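Long-range contacts in trwC protein (Escherichia coli, PDB 1ZM5), which probably nicks one strand of plasmid DNA and unwinds the duplex for conjugative transfer, this chain being its metal-binding relaxase domain: residues Asp85-Ala90 against Gln159-Ala164; Gly146-Glu151 against His163-Asn168. All coordinates share one frame; numbering follows the deposited sequence.

Overall arrangement
Both contacts are buried near the middle of the chain and belong to one antiparallel sheet in which strand 158-171 has strand 81-89 on one side and strand 145-152 on the other. They share H163 and A164, their centres lie about 8 Å apart, and both reach the same copper ion and the same water on it. Contact 1 is the larger, 489 Å² against 319 Å², and the more polar: its S89 and Q159 end hydrogen-bonds one DNA base, and hydroxyl and carboxylate groups back the metal ligand H163. Contact 2 brings the third histidine, H150, while its other half is apolar, with F148 and V165 packed against the helix 52-60 residue F55.

Contact 1: residues Asp85-Ala90 against Gln159-Ala164; sequences DLTFSA and QLHTHA. With CU (copper (II) ion), chain D; nucleotides of chain A.
D85 brings OD1 to 3.9 Å from ND1 of H163, at the edge of that ring but too far to bond, and T87 connects the two. L86 and A164 form a hydrogen-bonded antiparallel pair, L86 N to A164 O at 3.0 Å, with CB atoms on the same face. At T87 the hydroxyl lies beside the backbone N (chi1 -65°), which puts OG1 2.8 Å from ND1 of H163; the bond is bent, 130° at the hydrogen, with OG1 tilted out of the imidazole plane. T87 OG1 in turn donates to D85 OD1 at 3.1 Å, and this D85-T87-H163 chain of bonds is likely to restrain rotation of the imidazole whose NE2 binds copper. A valine in place of T87 would lack the hydroxyl, probably leaving ND1 of H163 without its acceptor and the ring freer to turn. F88 pairs with T162 through both backbone bonds and sets the edge of its ring, at CE1, 3.8 Å from CB of A164. S89 sets OG against CB of H161; water 1 joins that OG to Q159 NE2. S89 O accepts a hydrogen bond from N3 of nucleotide DT23 of chain A at 2.9 Å, while Q159 NE2 meets O2 of the same base at 2.9 Å, nearly straight at 165°. A90 N bonds L160 O, and water 2 bridges A90 O to Q159 OE1. H161 is steadied by ND1 bonding Q159 O in the ring plane, with NE2 2.2 Å from copper. With H150, H161 and H163 complete the three-histidine metal site characteristic of relaxases of this Rep-like clan.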
# COMPACT_ATOMS: atom_id res chain seq x y z
N ASP B 85 3.78 5.64 -4.37
CA ASP B 85 2.97 4.93 -3.40
C ASP B 85 2.54 3.57 -3.93
O ASP B 85 1.88 3.47 -4.97
CB ASP B 85 1.75 5.79 -3.05
CG ASP B 85 0.75 5.07 -2.13
OD1 ASP B 85 1.09 4.02 -1.55
OD2 ASP B 85 -0.38 5.58 -1.99
N LEU B 86 2.94 2.52 -3.21
CA LEU B 86 2.57 1.15 -3.56
C LEU B 86 1.67 0.66 -2.43
O LEU B 86 2.15 0.39 -1.33
CB LEU B 86 3.79 0.23 -3.65
CG LEU B 86 4.82 0.47 -4.74
CD1 LEU B 86 5.86 -0.65 -4.71
CD2 LEU B 86 4.15 0.51 -6.09
N THR B 87 0.38 0.52 -2.71
CA THR B 87 -0.54 0.07 -1.69
C THR B 87 -0.94 -1.39 -1.83
O THR B 87 -1.53 -1.80 -2.83
CB THR B 87 -1.81 0.96 -1.65
OG1 THR B 87 -1.45 2.28 -1.24
CG2 THR B 87 -2.84 0.42 -0.68
N PHE B 88 -0.61 -2.17 -0.80
CA PHE B 88 -0.92 -3.59 -0.74
C PHE B 88 -2.16 -3.82 0.10
O PHE B 88 -2.18 -3.49 1.28
CB PHE B 88 0.22 -4.37 -0.10
CG PHE B 88 1.54 -4.22 -0.79
CD1 PHE B 88 2.31 -3.08 -0.61
CD2 PHE B 88 2.02 -5.24 -1.61
CE1 PHE B 88 3.54 -2.95 -1.23
CE2 PHE B 88 3.25 -5.13 -2.23
CZ PHE B 88 4.02 -3.98 -2.05
N SER B 89 -3.18 -4.42 -0.49
CA SER B 89 -4.41 -4.68 0.24
C SER B 89 -4.71 -6.17 0.20
O SER B 89 -4.81 -6.77 -0.86
CB SER B 89 -5.58 -3.91 -0.38
OG SER B 89 -5.34 -2.51 -0.33
N ALA B 90 -4.88 -6.76 1.38
CA ALA B 90 -5.14 -8.17 1.50
C ALA B 90 -6.55 -8.54 1.08
O ALA B 90 -7.42 -7.69 0.95
CB ALA B 90 -4.91 -8.61 2.93
N GLN B 159 -10.19 -3.69 6.51
CA GLN B 159 -9.45 -3.60 5.25
C GLN B 159 -7.97 -3.51 5.55
O GLN B 159 -7.40 -2.43 5.63
CB GLN B 159 -9.92 -2.35 4.48
CG GLN B 159 -9.28 -2.11 3.11
CD GLN B 159 -9.42 -3.29 2.15
OE1 GLN B 159 -10.22 -4.19 2.36
NE2 GLN B 159 -8.63 -3.27 1.09
N LEU B 160 -7.34 -4.67 5.70
CA LEU B 160 -5.92 -4.72 6.01
C LEU B 160 -5.07 -4.30 4.82
O LEU B 160 -5.09 -4.93 3.76
CB LEU B 160 -5.51 -6.13 6.47
CG LEU B 160 -4.02 -6.37 6.79
CD1 LEU B 160 -3.57 -5.42 7.89
CD2 LEU B 160 -3.79 -7.81 7.22
N HIS B 161 -4.34 -3.21 4.98
CA HIS B 161 -3.49 -2.76 3.90
C HIS B 161 -2.33 -1.91 4.37
O HIS B 161 -2.34 -1.34 5.47
CB HIS B 161 -4.30 -2.00 2.84
CG HIS B 161 -4.91 -0.72 3.31
ND1 HIS B 161 -5.98 -0.67 4.18
CD2 HIS B 161 -4.63 0.57 2.99
CE1 HIS B 161 -6.34 0.59 4.37
NE2 HIS B 161 -5.53 1.36 3.65
N THR B 162 -1.30 -1.86 3.54
CA THR B 162 -0.12 -1.08 3.86
C THR B 162 0.21 -0.17 2.70
O THR B 162 0.09 -0.56 1.53
CB THR B 162 1.12 -1.98 4.11
OG1 THR B 162 0.86 -2.90 5.18
CG2 THR B 162 2.33 -1.13 4.44
N HIS B 163 0.61 1.04 3.04
CA HIS B 163 1.03 2.03 2.07
C HIS B 163 2.55 1.99 2.10
O HIS B 163 3.16 2.34 3.11
CB HIS B 163 0.54 3.41 2.49
CG HIS B 163 -0.95 3.57 2.40
ND1 HIS B 163 -1.61 3.63 1.20
CD2 HIS B 163 -1.89 3.65 3.37
CE1 HIS B 163 -2.91 3.73 1.42
NE2 HIS B 163 -3.11 3.75 2.73
N ALA B 164 3.17 1.53 1.02
CA ALA B 164 4.62 1.49 0.97
C ALA B 164 5.03 2.73 0.19
O ALA B 164 5.02 2.73 -1.04
CB ALA B 164 5.09 0.23 0.26
CU CU D . -4.80 3.41 4.15
P DT A 23 -13.34 -8.77 -4.39
OP1 DT A 23 -13.18 -9.97 -3.56
OP2 DT A 23 -14.57 -8.59 -5.21
O5' DT A 23 -13.13 -7.49 -3.46
C5' DT A 23 -13.95 -7.26 -2.29
C4' DT A 23 -13.11 -6.67 -1.18
O4' DT A 23 -11.88 -7.42 -1.12
C3' DT A 23 -12.72 -5.19 -1.28
O3' DT A 23 -13.33 -4.62 -0.09
C2' DT A 23 -11.29 -5.15 -0.76
C1' DT A 23 -10.80 -6.59 -0.81
N1 DT A 23 -9.66 -7.02 -1.61
C2 DT A 23 -8.45 -6.36 -1.53
O2 DT A 23 -8.31 -5.31 -0.93
N3 DT A 23 -7.42 -6.98 -2.18
C4 DT A 23 -7.47 -8.16 -2.90
O4 DT A 23 -6.46 -8.61 -3.40
C5 DT A 23 -8.78 -8.76 -3.01
C7 DT A 23 -8.94 -10.02 -3.79
C6 DT A 23 -9.79 -8.16 -2.38
P DG A 22 -11.57 -6.95 -10.72
OP1 DG A 22 -12.36 -8.18 -10.97
OP2 DG A 22 -12.21 -5.62 -10.84
O5' DG A 22 -10.95 -7.11 -9.27
C5' DG A 22 -10.86 -8.38 -8.62
C4' DG A 22 -10.64 -8.15 -7.14
O4' DG A 22 -9.68 -7.09 -7.03
C3' DG A 22 -11.87 -7.70 -6.34
O3' DG A 22 -12.11 -8.80 -5.44
C2' DG A 22 -11.30 -6.71 -5.34
C1' DG A 22 -9.99 -6.25 -5.94
N9 DG A 22 -9.88 -4.87 -6.40
C8 DG A 22 -10.12 -4.37 -7.65
N7 DG A 22 -9.75 -3.13 -7.78
C5 DG A 22 -9.27 -2.78 -6.52
C6 DG A 22 -8.71 -1.58 -6.05
O6 DG A 22 -8.50 -0.53 -6.66
N1 DG A 22 -8.36 -1.67 -4.70
C2 DG A 22 -8.53 -2.80 -3.92
N2 DG A 22 -8.14 -2.72 -2.63
N3 DG A 22 -9.04 -3.92 -4.36
C4 DG A 22 -9.39 -3.84 -5.66
O HOH W 1 -7.32 -0.90 0.14
O HOH W 2 -9.46 -6.75 2.50
O HOH W 3 -6.04 3.55 2.35

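Contact 2: residues Gly146-Glu151 against His163-Asn168; sequences GKFRHE and HAVILN. With CU (copper (II) ion), chain D.
H163 and F148 face each other as a hydrogen-bonded pair in the beta hairpin formed by strands 145-152 and 158-171, whose local directions are 164° apart. H163 has the most surface covered by the partner segment, then F148 and G146. Two backbone bonds close the first pair: H163 N to F148 O at 2.7 Å, and F148 N to H163 O at 3.0 Å. The F148 side chain leaves on the face of H163 and sets the edge of its ring, at CE1, 4.1 Å from V165 CG2. Edge-to-face contacts with F55 and Y19 hold the same ring. G146 makes the other hydrogen-bonded pair, its N reaching V165 O at 3.0 Å and its O accepting a bond from V165 N. A CB at G146 would be crowded by F148 CE1, consistent with the ring lying close over the glycine. Between the pairs, K147 CA makes a C-H...O contact with H163 O, while NZ leads away to E35 and Q37. Two residues beyond F148, on the same face, the strand delivers H150, its ring oblique to that of H163, planes 62° apart. NE2 of H150 hydrogen-bonds the backbone O of Y18. Its CG sits beside the backbone N, anti to the carbonyl carbon (chi1 -65°), which places ND1 at the copper. The ion lies in the plane of the H150 ring, at its edge, 2.5 Å from ND1, itself 3.2 Å from CD2 of H163.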
# COMPACT_ATOMS: atom_id res chain seq x y z
N GLY B 146 8.95 4.17 3.42
CA GLY B 146 8.21 4.35 4.65
C GLY B 146 6.97 3.48 4.52
O GLY B 146 6.18 3.68 3.59
N LYS B 147 6.79 2.50 5.40
CA LYS B 147 5.63 1.61 5.34
C LYS B 147 4.63 1.94 6.44
O LYS B 147 4.99 2.02 7.61
CB LYS B 147 6.07 0.15 5.47
CG LYS B 147 6.95 -0.33 4.32
CD LYS B 147 7.36 -1.78 4.50
CE LYS B 147 8.20 -1.97 5.75
NZ LYS B 147 8.55 -3.40 6.02
N PHE B 148 3.37 2.12 6.05
CA PHE B 148 2.31 2.44 6.99
C PHE B 148 1.18 1.43 6.86
O PHE B 148 0.60 1.27 5.78
CB PHE B 148 1.80 3.87 6.72
CG PHE B 148 2.90 4.91 6.62
CD1 PHE B 148 3.52 5.16 5.40
CD2 PHE B 148 3.35 5.58 7.74
CE1 PHE B 148 4.58 6.07 5.31
CE2 PHE B 148 4.41 6.49 7.67
CZ PHE B 148 5.03 6.74 6.45
N ARG B 149 0.87 0.74 7.95
CA ARG B 149 -0.19 -0.27 7.94
C ARG B 149 -1.49 0.32 8.49
O ARG B 149 -1.49 1.00 9.52
CB ARG B 149 0.23 -1.47 8.79
CG ARG B 149 -0.69 -2.70 8.71
CD ARG B 149 -0.15 -3.82 9.61
NE ARG B 149 0.05 -3.31 10.95
CZ ARG B 149 1.01 -3.71 11.78
NH1 ARG B 149 1.11 -3.16 12.98
NH2 ARG B 149 1.87 -4.65 11.42
N HIS B 150 -2.59 0.07 7.78
CA HIS B 150 -3.90 0.57 8.17
C HIS B 150 -4.86 -0.60 8.20
O HIS B 150 -4.55 -1.66 7.64
CB HIS B 150 -4.35 1.66 7.21
CG HIS B 150 -3.48 2.88 7.26
ND1 HIS B 150 -3.38 3.77 6.21
CD2 HIS B 150 -2.67 3.35 8.23
CE1 HIS B 150 -2.53 4.73 6.54
NE2 HIS B 150 -2.08 4.50 7.76
N GLU B 151 -6.04 -0.42 8.81
CA GLU B 151 -6.98 -1.51 8.97
C GLU B 151 -8.42 -1.33 8.54
O GLU B 151 -9.21 -2.27 8.59
CB GLU B 151 -6.95 -1.93 10.45
CG GLU B 151 -5.54 -2.07 11.02
CD GLU B 151 -5.50 -2.23 12.54
OE1 GLU B 151 -6.56 -2.15 13.20
OE2 GLU B 151 -4.39 -2.43 13.09
N HIS B 163 0.61 1.04 3.04
CA HIS B 163 1.03 2.03 2.07
C HIS B 163 2.55 1.99 2.10
O HIS B 163 3.16 2.34 3.11
CB HIS B 163 0.54 3.41 2.49
CG HIS B 163 -0.95 3.57 2.40
ND1 HIS B 163 -1.61 3.63 1.20
CD2 HIS B 163 -1.89 3.65 3.37
CE1 HIS B 163 -2.91 3.73 1.42
NE2 HIS B 163 -3.11 3.75 2.73
N ALA B 164 3.17 1.53 1.02
CA ALA B 164 4.62 1.49 0.97
C ALA B 164 5.03 2.73 0.19
O ALA B 164 5.02 2.73 -1.04
CB ALA B 164 5.09 0.23 0.26
N VAL B 165 5.37 3.80 0.89
CA VAL B 165 5.76 5.01 0.19
C VAL B 165 7.25 5.01 -0.16
O VAL B 165 8.12 5.18 0.70
CB VAL B 165 5.44 6.27 1.02
CG1 VAL B 165 5.87 7.52 0.26
CG2 VAL B 165 3.94 6.33 1.30
N ILE B 166 7.52 4.77 -1.43
CA ILE B 166 8.88 4.76 -1.91
C ILE B 166 9.23 6.20 -2.17
O ILE B 166 8.58 6.88 -2.98
CB ILE B 166 9.02 3.96 -3.20
CG1 ILE B 166 8.56 2.52 -2.96
CG2 ILE B 166 10.48 3.95 -3.64
CD1 ILE B 166 8.55 1.67 -4.21
N LEU B 167 10.26 6.69 -1.49
CA LEU B 167 10.67 8.07 -1.67
C LEU B 167 11.44 8.20 -2.98
O LEU B 167 12.14 7.27 -3.40
CB LEU B 167 11.50 8.51 -0.46
CG LEU B 167 10.63 8.56 0.80
CD1 LEU B 167 11.43 8.16 2.01
CD2 LEU B 167 10.04 9.96 0.97
N ASN B 168 11.28 9.35 -3.61
CA ASN B 168 11.90 9.66 -4.89
C ASN B 168 13.40 9.93 -4.72
O ASN B 168 13.87 11.05 -4.92
CB ASN B 168 11.21 10.89 -5.50
CG ASN B 168 11.54 11.08 -6.95
OD1 ASN B 168 11.09 12.04 -7.59
ND2 ASN B 168 12.31 10.15 -7.51
CU CU D . -4.80 3.41 4.15
O HOH W 3 -6.04 3.55 2.35